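Local coordinates for protein putative acetyltransferase (Clostridium difficile, PDB 3DSB) that is probably an acetyltransferase of the GNAT family, transferring an acyl group to an acceptor, and binds trimethyl glycine in the crystal, at residues R10-D15 / A47-E52; K56-T61 / I70-E75; N83-Q88 / V120-Y125. One frame throughout, in Å; residues are numbered along the deposited sequence. Where two conformers were deposited one is given.

Contact 1: residues R10-D15 / A47-E52; sequences REARMD and ALLLDE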
loop_
_atom_site.group_PDB
_atom_site.type_symbol
_atom_site.label_atom_id
_atom_site.label_comp_id
_atom_site.label_asym_id
_atom_site.label_seq_id
_atom_site.Cartn_x
_atom_site.Cartn_y
_atom_site.Cartn_z
ATOM N N ARG A 10 14.408 5.800 -16.979
ATOM C CA ARG A 10 13.429 5.108 -17.781
ATOM C C ARG A 10 12.784 4.016 -16.946
ATOM O O ARG A 10 13.338 3.540 -15.945
ATOM C CB ARG A 10 14.085 4.450 -18.998
ATOM C CG ARG A 10 15.243 3.456 -18.688
ATOM C CD ARG A 10 15.572 2.546 -19.891
ATOM N NE ARG A 10 16.710 1.665 -19.650
ATOM C CZ ARG A 10 16.657 0.494 -19.021
ATOM N NH1 ARG A 10 15.502 0.041 -18.500
ATOM N NH2 ARG A 10 17.779 -0.199 -18.860
ATOM N N GLU A 11 11.638 3.565 -17.411
ATOM C CA GLU A 11 11.033 2.391 -16.817
ATOM C C GLU A 11 11.977 1.197 -16.982
ATOM O O GLU A 11 12.693 1.050 -17.996
ATOM C CB GLU A 11 9.672 2.126 -17.484
ATOM C CG GLU A 11 8.631 3.199 -17.132
ATOM C CD GLU A 11 7.203 2.920 -17.645
ATOM O OE1 GLU A 11 6.988 1.854 -18.257
ATOM O OE2 GLU A 11 6.321 3.789 -17.402
ATOM N N ALA A 12 11.995 0.305 -15.989
ATOM C CA ALA A 12 12.792 -0.905 -16.118
ATOM C C ALA A 12 12.236 -1.831 -17.201
ATOM O O ALA A 12 11.082 -1.696 -17.604
ATOM C CB ALA A 12 12.871 -1.634 -14.754
ATOM N N ARG A 13 13.093 -2.744 -17.639
ATOM C CA ARG A 13 12.791 -3.803 -18.618
ATOM C C ARG A 13 13.190 -5.157 -18.035
ATOM O O ARG A 13 13.951 -5.201 -17.052
ATOM C CB ARG A 13 13.584 -3.543 -19.931
ATOM C CG ARG A 13 13.349 -2.165 -20.545
ATOM C CD ARG A 13 13.938 -2.060 -21.932
ATOM N NE ARG A 13 15.386 -1.853 -21.951
ATOM C CZ ARG A 13 16.007 -0.737 -22.373
ATOM N NH1 ARG A 13 15.330 0.333 -22.780
ATOM N NH2 ARG A 13 17.328 -0.691 -22.373
HETATM N N MSE A 14 12.718 -6.256 -18.628
HETATM C CA MSE A 14 13.066 -7.596 -18.131
HETATM C C MSE A 14 14.577 -7.838 -18.081
HETATM O O MSE A 14 15.060 -8.529 -17.181
HETATM C CB MSE A 14 12.347 -8.704 -18.924
HETATM C CG MSE A 14 12.584 -10.121 -18.388
HETATM SE SE MSE A 14 12.065 -10.361 -16.498
HETATM C CE MSE A 14 10.240 -9.792 -16.675
ATOM N N ASP A 15 15.334 -7.273 -19.034
ATOM C CA ASP A 15 16.801 -7.392 -19.000
ATOM C C ASP A 15 17.484 -6.785 -17.780
ATOM O O ASP A 15 18.637 -7.085 -17.506
ATOM C CB ASP A 15 17.419 -6.771 -20.258
ATOM C CG ASP A 15 17.505 -7.760 -21.398
ATOM O OD1 ASP A 15 18.220 -7.458 -22.379
ATOM O OD2 ASP A 15 16.881 -8.850 -21.296
ATOM N N ALA A 47 8.351 -10.820 -10.907
ATOM C CA ALA A 47 6.897 -10.722 -10.906
ATOM C C ALA A 47 6.490 -9.259 -11.095
ATOM O O ALA A 47 5.541 -8.942 -11.824
ATOM C CB ALA A 47 6.292 -11.295 -9.610
ATOM N N LEU A 48 7.204 -8.354 -10.428
ATOM C CA LEU A 48 6.895 -6.945 -10.551
ATOM C C LEU A 48 7.201 -6.451 -11.974
ATOM O O LEU A 48 6.399 -5.726 -12.570
ATOM C CB LEU A 48 7.673 -6.181 -9.470
ATOM C CG LEU A 48 7.195 -4.814 -8.997
ATOM C CD1 LEU A 48 7.943 -4.464 -7.698
ATOM C CD2 LEU A 48 7.445 -3.771 -10.058
ATOM N N LEU A 49 8.353 -6.848 -12.527
ATOM C CA LEU A 49 8.699 -6.428 -13.909
ATOM C C LEU A 49 7.643 -6.853 -14.921
ATOM O O LEU A 49 7.426 -6.137 -15.919
ATOM C CB LEU A 49 10.082 -6.943 -14.305
ATOM C CG LEU A 49 11.262 -6.258 -13.600
ATOM C CD1 LEU A 49 12.523 -7.081 -13.826
ATOM C CD2 LEU A 49 11.487 -4.844 -14.102
ATOM N N LEU A 50 7.003 -8.001 -14.652
ATOM C CA LEU A 50 6.047 -8.584 -15.587
ATOM C C LEU A 50 4.661 -7.985 -15.456
ATOM O O LEU A 50 3.812 -8.206 -16.341
ATOM C CB LEU A 50 5.947 -10.100 -15.380
ATOM C CG LEU A 50 7.098 -10.919 -15.941
ATOM C CD1 LEU A 50 7.046 -12.342 -15.384
ATOM C CD2 LEU A 50 7.024 -10.911 -17.495
ATOM N N ASP A 51 4.402 -7.233 -14.381
ATOM C CA ASP A 51 3.051 -6.764 -14.110
ATOM C C ASP A 51 3.025 -5.350 -13.603
ATOM O O ASP A 51 3.192 -5.108 -12.422
ATOM C CB ASP A 51 2.356 -7.712 -13.142
ATOM C CG ASP A 51 0.906 -7.389 -12.959
ATOM O OD1 ASP A 51 0.376 -6.487 -13.669
ATOM O OD2 ASP A 51 0.296 -8.055 -12.079
ATOM N N GLU A 52 2.798 -4.425 -14.525
ATOM C CA GLU A 52 2.757 -2.989 -14.263
ATOM C C GLU A 52 1.666 -2.604 -13.246
ATOM O O GLU A 52 1.699 -1.515 -12.644
ATOM C CB GLU A 52 2.525 -2.265 -15.602
ATOM C CG GLU A 52 1.344 -2.857 -16.459
ATOM C CD GLU A 52 1.480 -4.375 -16.902
ATOM O OE1 GLU A 52 2.571 -4.868 -17.377
ATOM O OE2 GLU A 52 0.437 -5.085 -16.780
HETATM O O HOH W 1 9.109 -4.442 -17.391
#

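Contact 2: residues K56-T61 / I70-E75; sequences KYHVYT and IMYTYE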
loop_
_atom_site.group_PDB
_atom_site.type_symbol
_atom_site.label_atom_id
_atom_site.label_comp_id
_atom_site.label_asym_id
_atom_site.label_seq_id
_atom_site.Cartn_x
_atom_site.Cartn_y
_atom_site.Cartn_z
ATOM N N LYS A 56 5.986 -0.153 -10.239
ATOM C CA LYS A 56 6.965 0.128 -11.290
ATOM C C LYS A 56 8.359 0.368 -10.724
ATOM O O LYS A 56 8.506 1.052 -9.691
ATOM C CB LYS A 56 6.572 1.391 -12.071
ATOM C CG LYS A 56 5.210 1.414 -12.695
ATOM C CD LYS A 56 5.101 0.615 -13.968
ATOM C CE LYS A 56 3.754 0.955 -14.619
ATOM N NZ LYS A 56 2.610 0.960 -13.584
ATOM N N TYR A 57 9.379 -0.180 -11.399
ATOM C CA TYR A 57 10.755 0.257 -11.234
ATOM C C TYR A 57 11.086 1.269 -12.295
ATOM O O TYR A 57 10.705 1.110 -13.474
ATOM C CB TYR A 57 11.738 -0.892 -11.411
ATOM C CG TYR A 57 11.616 -2.015 -10.429
ATOM C CD1 TYR A 57 12.197 -1.928 -9.181
ATOM C CD2 TYR A 57 11.059 -3.235 -10.822
ATOM C CE1 TYR A 57 12.133 -3.029 -8.286
ATOM C CE2 TYR A 57 10.972 -4.302 -9.966
ATOM C CZ TYR A 57 11.530 -4.204 -8.692
ATOM O OH TYR A 57 11.417 -5.300 -7.868
ATOM N N HIS A 58 11.850 2.283 -11.888
ATOM C CA HIS A 58 12.554 3.153 -12.829
ATOM C C HIS A 58 14.034 3.018 -12.511
ATOM O O HIS A 58 14.429 2.883 -11.333
ATOM C CB HIS A 58 12.128 4.624 -12.700
ATOM C CG HIS A 58 10.737 4.889 -13.176
ATOM N ND1 HIS A 58 9.625 4.589 -12.413
ATOM C CD2 HIS A 58 10.264 5.367 -14.357
ATOM C CE1 HIS A 58 8.530 4.901 -13.091
ATOM N NE2 HIS A 58 8.887 5.367 -14.274
ATOM N N VAL A 59 14.857 3.100 -13.552
ATOM C CA VAL A 59 16.290 3.008 -13.390
ATOM C C VAL A 59 16.944 4.244 -14.008
ATOM O O VAL A 59 16.434 4.844 -14.982
ATOM C CB VAL A 59 16.849 1.727 -14.075
ATOM C CG1 VAL A 59 16.429 0.494 -13.291
ATOM C CG2 VAL A 59 16.394 1.604 -15.569
ATOM N N TYR A 60 18.053 4.611 -13.369
ATOM C CA TYR A 60 18.925 5.700 -13.845
ATOM C C TYR A 60 20.071 5.054 -14.620
ATOM O O TYR A 60 20.721 4.154 -14.120
ATOM C CB TYR A 60 19.430 6.472 -12.638
ATOM C CG TYR A 60 20.153 7.767 -12.924
ATOM C CD1 TYR A 60 19.519 8.995 -12.719
ATOM C CD2 TYR A 60 21.485 7.759 -13.332
ATOM C CE1 TYR A 60 20.191 10.208 -12.961
ATOM C CE2 TYR A 60 22.157 8.934 -13.545
ATOM C CZ TYR A 60 21.519 10.146 -13.346
ATOM O OH TYR A 60 22.222 11.304 -13.572
ATOM N N THR A 61 20.243 5.458 -15.887
ATOM C CA THR A 61 21.277 4.826 -16.719
ATOM C C THR A 61 22.270 5.848 -17.240
ATOM O O THR A 61 21.923 7.017 -17.494
ATOM C CB THR A 61 20.659 4.042 -17.928
ATOM O OG1 THR A 61 20.065 4.956 -18.856
ATOM C CG2 THR A 61 19.584 3.050 -17.437
ATOM N N ILE A 70 14.603 3.046 -8.466
ATOM C CA ILE A 70 13.580 3.445 -7.473
ATOM C C ILE A 70 12.317 2.654 -7.806
ATOM O O ILE A 70 12.010 2.430 -8.995
ATOM C CB ILE A 70 13.317 4.992 -7.524
ATOM C CG1 ILE A 70 12.401 5.440 -6.391
ATOM C CG2 ILE A 70 12.867 5.465 -8.895
ATOM C CD1 ILE A 70 12.469 6.977 -6.076
HETATM N N MSE A 71 11.605 2.195 -6.774
HETATM C CA MSE A 71 10.422 1.349 -6.945
HETATM C C MSE A 71 9.251 1.918 -6.182
HETATM O O MSE A 71 9.437 2.413 -5.059
HETATM C CB MSE A 71 10.669 -0.079 -6.452
HETATM C CG MSE A 71 9.607 -1.048 -6.909
HETATM SE SE MSE A 71 8.070 -1.211 -5.689
HETATM C CE MSE A 71 8.707 -2.718 -4.626
ATOM N N TYR A 72 8.077 1.922 -6.801
ATOM C CA TYR A 72 6.846 2.282 -6.077
ATOM C C TYR A 72 5.720 1.331 -6.376
ATOM O O TYR A 72 5.679 0.703 -7.448
ATOM C CB TYR A 72 6.387 3.711 -6.360
ATOM C CG TYR A 72 6.111 4.035 -7.799
ATOM C CD1 TYR A 72 4.901 3.692 -8.410
ATOM C CD2 TYR A 72 7.063 4.701 -8.577
ATOM C CE1 TYR A 72 4.641 4.006 -9.758
ATOM C CE2 TYR A 72 6.815 5.041 -9.881
ATOM C CZ TYR A 72 5.619 4.691 -10.485
ATOM O OH TYR A 72 5.379 5.053 -11.785
ATOM N N THR A 73 4.800 1.251 -5.415
ATOM C CA THR A 73 3.550 0.532 -5.617
ATOM C C THR A 73 2.395 1.531 -5.486
ATOM O O THR A 73 2.607 2.700 -5.165
ATOM C CB THR A 73 3.368 -0.564 -4.556
ATOM O OG1 THR A 73 3.391 0.021 -3.269
ATOM C CG2 THR A 73 4.456 -1.632 -4.605
ATOM N N TYR A 74 1.161 1.038 -5.678
ATOM C CA TYR A 74 -0.019 1.926 -5.591
ATOM C C TYR A 74 -0.928 1.530 -4.455
ATOM O O TYR A 74 -1.035 0.343 -4.138
ATOM C CB TYR A 74 -0.899 1.784 -6.826
ATOM C CG TYR A 74 -0.129 1.974 -8.088
ATOM C CD1 TYR A 74 0.168 3.239 -8.522
ATOM C CD2 TYR A 74 0.313 0.864 -8.850
ATOM C CE1 TYR A 74 0.894 3.448 -9.734
ATOM C CE2 TYR A 74 1.055 1.058 -10.035
ATOM C CZ TYR A 74 1.329 2.361 -10.472
ATOM O OH TYR A 74 2.036 2.573 -11.639
ATOM N N GLU A 75 -1.607 2.533 -3.894
ATOM C CA GLU A 75 -2.742 2.272 -3.010
ATOM C C GLU A 75 -3.950 3.018 -3.547
ATOM O O GLU A 75 -3.968 4.251 -3.558
ATOM C CB GLU A 75 -2.447 2.824 -1.609
ATOM C CG GLU A 75 -3.671 2.746 -0.684
ATOM C CD GLU A 75 -3.570 3.631 0.563
ATOM O OE1 GLU A 75 -2.465 4.092 0.912
ATOM O OE2 GLU A 75 -4.630 3.878 1.172
HETATM O O HOH W 2 9.668 3.678 -9.810
#

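Contact 3: residues N83-Q88 / V120-Y125; sequences NFLWIQ and VGMRLY. With BET (trimethyl glycine), chain D; BET (trimethyl glycine), chain F.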
loop_
_atom_site.group_PDB
_atom_site.type_symbol
_atom_site.label_atom_id
_atom_site.label_comp_id
_atom_site.label_asym_id
_atom_site.label_seq_id
_atom_site.Cartn_x
_atom_site.Cartn_y
_atom_site.Cartn_z
ATOM N N ASN A 83 -5.036 7.310 -6.765
ATOM C CA ASN A 83 -3.993 6.460 -6.187
ATOM C C ASN A 83 -3.053 7.270 -5.325
ATOM O O ASN A 83 -2.671 8.398 -5.714
ATOM C CB ASN A 83 -3.112 5.836 -7.260
ATOM C CG ASN A 83 -3.694 4.590 -7.850
ATOM O OD1 ASN A 83 -3.941 4.537 -9.085
ATOM N ND2 ASN A 83 -3.945 3.600 -7.041
ATOM N N PHE A 84 -2.634 6.686 -4.196
ATOM C CA PHE A 84 -1.387 7.118 -3.574
ATOM C C PHE A 84 -0.281 6.301 -4.190
ATOM O O PHE A 84 -0.430 5.097 -4.437
ATOM C CB PHE A 84 -1.431 6.789 -2.092
ATOM C CG PHE A 84 -2.341 7.670 -1.308
ATOM C CD1 PHE A 84 -1.911 8.922 -0.856
ATOM C CD2 PHE A 84 -3.637 7.245 -0.997
ATOM C CE1 PHE A 84 -2.737 9.739 -0.115
ATOM C CE2 PHE A 84 -4.496 8.069 -0.257
ATOM C CZ PHE A 84 -4.037 9.318 0.193
ATOM N N LEU A 85 0.841 6.963 -4.447
ATOM C CA LEU A 85 2.029 6.270 -4.863
ATOM C C LEU A 85 2.908 6.034 -3.619
ATOM O O LEU A 85 3.159 7.000 -2.869
ATOM C CB LEU A 85 2.716 7.124 -5.933
ATOM C CG LEU A 85 3.957 6.636 -6.659
ATOM C CD1 LEU A 85 3.951 7.142 -8.097
ATOM C CD2 LEU A 85 5.211 7.082 -5.949
ATOM N N TRP A 86 3.312 4.777 -3.382
ATOM C CA TRP A 86 4.136 4.457 -2.196
ATOM C C TRP A 86 5.537 4.091 -2.668
ATOM O O TRP A 86 5.728 3.083 -3.342
ATOM C CB TRP A 86 3.548 3.262 -1.432
ATOM C CG TRP A 86 2.367 3.589 -0.626
ATOM C CD1 TRP A 86 1.087 3.806 -1.060
ATOM C CD2 TRP A 86 2.368 3.875 0.792
ATOM N NE1 TRP A 86 0.260 4.117 0.022
ATOM C CE2 TRP A 86 1.021 4.144 1.169
ATOM C CE3 TRP A 86 3.343 3.796 1.796
ATOM C CZ2 TRP A 86 0.658 4.444 2.496
ATOM C CZ3 TRP A 86 2.985 4.116 3.098
ATOM C CH2 TRP A 86 1.654 4.408 3.443
ATOM N N ILE A 87 6.525 4.910 -2.309
ATOM C CA ILE A 87 7.930 4.611 -2.682
ATOM C C ILE A 87 8.421 3.544 -1.729
ATOM O O ILE A 87 8.412 3.763 -0.499
ATOM C CB ILE A 87 8.821 5.882 -2.594
ATOM C CG1 ILE A 87 8.324 6.924 -3.604
ATOM C CG2 ILE A 87 10.301 5.527 -2.809
ATOM C CD1 ILE A 87 8.989 8.283 -3.455
ATOM N N GLN A 88 8.886 2.424 -2.267
ATOM C CA GLN A 88 9.311 1.261 -1.478
ATOM C C GLN A 88 10.811 1.080 -1.396
ATOM O O GLN A 88 11.312 0.460 -0.470
ATOM C CB GLN A 88 8.696 -0.037 -2.028
ATOM C CG GLN A 88 7.180 -0.021 -2.105
ATOM C CD GLN A 88 6.451 0.113 -0.770
ATOM O OE1 GLN A 88 7.075 0.106 0.307
ATOM N NE2 GLN A 88 5.110 0.252 -0.843
ATOM N N VAL A 120 -3.152 11.106 -5.769
ATOM C CA VAL A 120 -3.631 11.983 -4.712
ATOM C C VAL A 120 -2.623 12.227 -3.586
ATOM O O VAL A 120 -2.860 13.042 -2.701
ATOM C CB VAL A 120 -5.001 11.482 -4.157
ATOM C CG1 VAL A 120 -6.059 11.563 -5.263
ATOM C CG2 VAL A 120 -4.877 10.041 -3.685
ATOM N N GLY A 121 -1.494 11.542 -3.649
ATOM C CA GLY A 121 -0.479 11.705 -2.630
ATOM C C GLY A 121 0.683 10.759 -2.896
ATOM O O GLY A 121 0.587 9.877 -3.757
HETATM N N MSE A 122 1.775 10.956 -2.152
HETATM C CA MSE A 122 2.986 10.159 -2.317
HETATM C C MSE A 122 3.463 9.843 -0.928
HETATM O O MSE A 122 3.622 10.759 -0.107
HETATM C CB MSE A 122 4.064 10.951 -3.093
HETATM C CG MSE A 122 5.250 10.118 -3.459
HETATM SE SE MSE A 122 6.541 11.226 -4.411
HETATM C CE MSE A 122 7.686 11.636 -2.861
ATOM N N ARG A 123 3.642 8.552 -0.633
ATOM C CA ARG A 123 3.903 8.113 0.732
ATOM C C ARG A 123 5.031 7.117 0.825
ATOM O O ARG A 123 5.405 6.545 -0.177
ATOM C CB ARG A 123 2.629 7.519 1.331
ATOM C CG ARG A 123 1.578 8.582 1.592
ATOM C CD ARG A 123 0.248 8.000 2.050
ATOM N NE ARG A 123 -0.579 9.103 2.529
ATOM C CZ ARG A 123 -1.838 8.962 2.925
ATOM N NH1 ARG A 123 -2.397 7.765 2.894
ATOM N NH2 ARG A 123 -2.510 10.034 3.330
ATOM N N LEU A 124 5.566 6.924 2.031
ATOM C CA LEU A 124 6.466 5.802 2.256
ATOM C C LEU A 124 6.397 5.448 3.727
ATOM O O LEU A 124 5.959 6.275 4.567
ATOM C CB LEU A 124 7.909 6.080 1.786
ATOM C CG LEU A 124 8.672 7.233 2.445
ATOM C CD1 LEU A 124 9.204 6.882 3.842
ATOM C CD2 LEU A 124 9.839 7.693 1.545
ATOM N N TYR A 125 6.846 4.244 4.074
ATOM C CA TYR A 125 7.057 3.906 5.519
ATOM C C TYR A 125 8.520 3.529 5.710
ATOM O O TYR A 125 9.154 2.963 4.801
ATOM C CB TYR A 125 6.061 2.823 6.059
ATOM C CG TYR A 125 6.121 1.485 5.312
ATOM C CD1 TYR A 125 7.041 0.494 5.704
ATOM C CD2 TYR A 125 5.321 1.236 4.184
ATOM C CE1 TYR A 125 7.167 -0.722 5.001
ATOM C CE2 TYR A 125 5.397 -0.002 3.512
ATOM C CZ TYR A 125 6.350 -0.956 3.904
ATOM O OH TYR A 125 6.524 -2.177 3.232
HETATM N N BET D . -6.206 9.116 3.541
HETATM C CA BET D . -6.713 8.645 2.208
HETATM C C BET D . -8.159 8.193 2.062
HETATM O O BET D . -8.444 7.130 1.408
HETATM O OXT BET D . -9.028 8.995 2.499
HETATM C C1 BET D . -5.183 8.179 3.971
HETATM C C2 BET D . -5.591 10.450 3.496
HETATM C C3 BET D . -7.250 9.164 4.573
HETATM N N BET F . 8.888 -5.300 4.855
HETATM C CA BET F . 8.488 -6.005 3.609
HETATM C C BET F . 9.407 -5.973 2.414
HETATM O O BET F . 9.018 -5.736 1.176
HETATM O OXT BET F . 10.524 -6.379 2.757
HETATM C C1 BET F . 8.658 -6.111 6.060
HETATM C C2 BET F . 10.276 -4.814 4.847
HETATM C C3 BET F . 7.946 -4.192 4.926
HETATM O O HOH W 3 7.141 2.658 1.705
HETATM O O HOH W 4 9.211 -0.924 1.621
#

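Contact 1: residues R10-D15 / A47-E52
The carbonyl oxygen of Leu-49 takes a hydrogen bond from water 1, at 2.8 Å from the water oxygen, and the same water reaches Ala-12 O across the contact in a longer, weak bond. This is where the turn that follows strand 7-11 meets the C-terminal end of helix 38-50, in the N-terminal part of the GNAT fold. No direct hydrogen bond joins the two segments, so apart from the water they meet through carbon. Leu-49 points toward 10-15 and shares most of the contact with Met-14. Its CG stands anti to the carbonyl carbon (chi1 -71°), which carries the two methyls over the turn: CD2 lies 3.6 Å from Ala-12 CB and also comes up to Arg-13 O. Helix 17-32 adds Ile-20 against Ala-12 and Leu-17 against Leu-49. Met-14, a selenomethionine modelled in two conformers, reaches the helix from the turn. In one of them its chain bends at chi2 and chi3, folding the terminal methyl back toward the helix. Only in that conformer does CE sit 3.7 Å from Leu-49 CB and beside Leu-50 CG, and the fit to Leu-50 is tight enough to be doubtful. On the strand side Asp-16 holds the turn, by a hydrogen bond from Arg-13 N to OD2 and a salt bridge from Arg-10 NH1, which may offset part of the charge of two arginines lying one over the other: Arg-10 CZ is centred 3.6 Å above the guanidinium plane of Arg-13. Arg-10 NH1 also donates to Glu-11 O at 3.0 Å, with that oxygen nearly in the guanidinium plane.

Contact 2: residues K56-T61 / I70-E75
The ring of Tyr-72 has Lys-56 O over one face, displaced toward the rim, and it receives an off-centre CH-pi contact from Lys-56 CB, 4.2 Å from the ring centroid. Tyr-74 CZ lies at its edge, in plane. The crowded position of CG, between backbone N and carbonyl carbon (chi1 58°), swings this ring back toward strand 56-61. There it meets the His-58 ring rim to rim, planes 25° apart, with Tyr-72 OH at the imidazole edge, 3.4 Å from His-58 CE1. At the same edge water 2 is 2.8 Å from His-58 ND1 and donates to both Lys-56 O and Ile-70 O, tying the imidazole to the two backbones. Lys-56 bends at chi2 and chi4 so that its ammonium arrives at the edge of Tyr-74, where NZ donates to Tyr-74 OH at 2.6 Å; Glu-52 O is its second acceptor. On the face of the sheet opposite Lys-56, His-58 and Tyr-72, Tyr-57 and Met-71, a selenomethionine, form the non-hydrogen-bonded pair, Tyr-57 CE1 lying 3.5 Å from Met-71 CG. Leu-48 of helix 38-50 packs on both, and Tyr-57 OH is bound by Asp-78 of the second subunit. Either side of this pair, Lys-56 with Tyr-72 and His-58 with Ile-70 are hydrogen-bonded pairs, each joined by two bonds, for instance His-58 N to Ile-70 O at 2.9 Å. Such a ladder between consecutive strands is an antiparallel beta hairpin, the one formed by strands 56-62 and 65-77 in the middle of the GNAT sheet.

Contact 3: residues N83-Q88 / V120-Y125
Val-120 opens the parallel pairing by donating its N to Asn-83 O at 2.8 Å, and sets CG2 over the centre of one face of the Phe-84 ring. Gly-121, with no side chain, lets that ring lie close, Phe-84 CD1 being 3.6 Å from Gly-121 CA; its O accepts from Leu-85 N, while its own N is buried without a partner. Met-122, a selenomethionine, turns to the face of the sheet that carries Leu-85, runs alongside that side chain and ends with CE 3.6 Å from Ile-87 CD1. Arg-123 N bonds to Leu-85 O, and its extended side chain spans two aromatics. CB sits 3.5 Å above the six-membered ring of Trp-86, and farther out the guanidinium lies flat on the face of Phe-84 away from Val-120, planes 16° apart, a cation-pi stack. NE is fixed by Glu-151 of the second subunit, and a trimethyl glycine meets the edges of both groups, its CA 3.4 Å from Phe-84 CE2. Leu-124 brings CB to Ile-87 O. Tyr-125 N then donates to water 3 at 2.9 Å, and this water donates in turn to Ile-87 O and Gln-88 OE1. With helix 101-115 packed on Leu-85, Ile-87 and Met-122, this is the beta-alpha-beta unit whose parallel strands, in GNAT enzymes, border the acetyl-CoA site.

Overall arrangement
The three contacts follow one another along the chain and reach one sheet. Contacts 1 and 2 touch, centres about 9 Å apart: Ala-12 N lies 2.9 Å from Tyr-57 O, and Arg-10 O is 2.9 Å from Val-59 N. Contacts 2 and 3 touch through the next strand pair, Thr-73 O being 2.8 Å from Trp-86 N, with centres about 11 Å apart. Contacts 1 and 3 stay separate, nearest atoms about 7 Å apart. All three reach the second subunit; at contact 3 the sheet continues into it. Trimethyl glycine is bound by Phe-84 and Arg-123 and, at another site, by Tyr-125; the side chain of Met-71 of contact 2 is about 7 Å from one.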